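Local coordinates for protein transcription termination factor FttA (Methanosarcina mazei, PDB 2XR1) that probably terminates transcription by cutting nascent RNA at the polymerase exit channel, as a dimeric two-zinc beta-CASP nuclease of the metallo-beta-lactamase superfamily, at residues 13-16 and 17-20. Numbering follows the deposited sequence.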
loop_
_atom_site.group_PDB
_atom_site.type_symbol
_atom_site.label_atom_id
_atom_site.label_comp_id
_atom_site.label_asym_id
_atom_site.label_seq_id
_atom_site.Cartn_x
_atom_site.Cartn_y
_atom_site.Cartn_z
ATOM N N LEU B 13 13.609 25.159 -25.703
ATOM C CA LEU B 13 14.375 24.087 -26.312
ATOM C C LEU B 13 14.598 24.359 -27.789
ATOM O O LEU B 13 15.696 24.098 -28.314
ATOM C CB LEU B 13 13.711 22.726 -26.105
ATOM C CG LEU B 13 13.826 22.099 -24.701
ATOM C CD1 LEU B 13 12.925 20.861 -24.604
ATOM C CD2 LEU B 13 15.266 21.746 -24.360
ATOM N N LYS B 14 13.583 24.894 -28.466
ATOM C CA LYS B 14 13.738 25.205 -29.878
ATOM C C LYS B 14 14.890 26.181 -30.028
ATOM O O LYS B 14 15.849 25.908 -30.745
ATOM C CB LYS B 14 12.466 25.764 -30.504
ATOM C CG LYS B 14 12.647 26.135 -31.988
ATOM C CD LYS B 14 11.342 26.076 -32.789
ATOM C CE LYS B 14 11.260 27.185 -33.872
ATOM N NZ LYS B 14 12.169 27.087 -35.079
ATOM N N HIS B 15 14.842 27.285 -29.301
ATOM C CA HIS B 15 15.864 28.302 -29.476
ATOM C C HIS B 15 17.272 27.833 -29.123
ATOM O O HIS B 15 18.214 28.120 -29.846
ATOM C CB HIS B 15 15.463 29.578 -28.749
ATOM C CG HIS B 15 14.241 30.217 -29.335
ATOM N ND1 HIS B 15 13.301 30.879 -28.573
ATOM C CD2 HIS B 15 13.788 30.256 -30.613
ATOM C CE1 HIS B 15 12.332 31.315 -29.360
ATOM N NE2 HIS B 15 12.604 30.948 -30.602
ATOM N N LYS B 16 17.402 27.101 -28.027
ATOM C CA LYS B 16 18.654 26.433 -27.664
ATOM C C LYS B 16 19.239 25.663 -28.842
ATOM O O LYS B 16 20.395 25.836 -29.201
ATOM C CB LYS B 16 18.395 25.450 -26.512
ATOM C CG LYS B 16 18.896 25.894 -25.153
ATOM C CD LYS B 16 20.315 25.384 -24.909
ATOM C CE LYS B 16 20.883 25.850 -23.559
ATOM N NZ LYS B 16 20.270 25.125 -22.405
ATOM N N ILE B 17 18.429 24.785 -29.422
ATOM C CA ILE B 17 18.835 23.971 -30.562
ATOM C C ILE B 17 19.290 24.830 -31.739
ATOM O O ILE B 17 20.363 24.626 -32.297
ATOM C CB ILE B 17 17.675 23.114 -31.043
ATOM C CG1 ILE B 17 17.589 21.833 -30.217
ATOM C CG2 ILE B 17 17.844 22.774 -32.512
ATOM C CD1 ILE B 17 16.172 21.380 -29.978
ATOM N N GLU B 18 18.469 25.805 -32.098
ATOM C CA GLU B 18 18.709 26.598 -33.289
ATOM C C GLU B 18 20.054 27.315 -33.292
ATOM O O GLU B 18 20.671 27.441 -34.347
ATOM C CB GLU B 18 17.569 27.590 -33.511
ATOM C CG GLU B 18 16.268 26.883 -33.700
ATOM C CD GLU B 18 15.362 27.546 -34.671
ATOM O OE1 GLU B 18 15.114 28.763 -34.497
ATOM O OE2 GLU B 18 14.875 26.834 -35.583
ATOM N N LYS B 19 20.513 27.753 -32.121
ATOM C CA LYS B 19 21.860 28.328 -32.014
ATOM C C LYS B 19 22.972 27.289 -31.799
ATOM O O LYS B 19 24.119 27.656 -31.599
ATOM C CB LYS B 19 21.918 29.415 -30.929
ATOM C CG LYS B 19 21.483 28.983 -29.536
ATOM C CD LYS B 19 21.270 30.184 -28.615
ATOM C CE LYS B 19 20.220 31.167 -29.152
ATOM N NZ LYS B 19 19.586 31.989 -28.072
ATOM N N ASN B 20 22.638 26.000 -31.818
ATOM C CA ASN B 20 23.663 24.955 -31.851
ATOM C C ASN B 20 23.836 24.358 -33.230
ATOM O O ASN B 20 24.856 23.731 -33.490
ATOM C CB ASN B 20 23.385 23.837 -30.826
ATOM C CG ASN B 20 24.305 23.917 -29.588
ATOM O OD1 ASN B 20 25.173 24.781 -29.498
ATOM N ND2 ASN B 20 24.100 23.006 -28.631
#
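Ile17, Glu18 and Lys19 each donate their backbone N-H to the carbonyl four residues earlier: Ile17 N to Leu13 O at 3.0 Å, Glu18 N to Lys14 O at 3.0 Å, and Lys19 N to His15 O at a longer 3.3 Å. After this last turn of helix 7-18, an i to i+3 bond of 2.7 Å follows, from Asn20 N to Ile17 O. Lys14 and Glu18 form an i to i+4 salt bridge, Lys14 NZ lying 2.8 Å from Glu18 OE2 and well above the carboxylate plane (57°). Lys14 leaves the backbone with CG opposite the amide N (chi1 178°), and its chain then bends at chi3 and chi4 to bring the ammonium over Glu18. Lys14 NZ also makes a weak hydrogen bond to Thr28 O. The helix opens the first KH domain of the protein, KHa, and rests on its sheet: Leu13 touches Val30, Phe32 and Leu37, the buried Ile17 touches Val30 and Leu39, and both meet Leu61 of helix 52-61. At the exposed helix end, Lys19 CG lies 3.3 Å from Lys16 O. Beside the Lys14 pair, Glu18 OE1 approaches the edge of the His15 ring, 4.4 Å from His15 CD2.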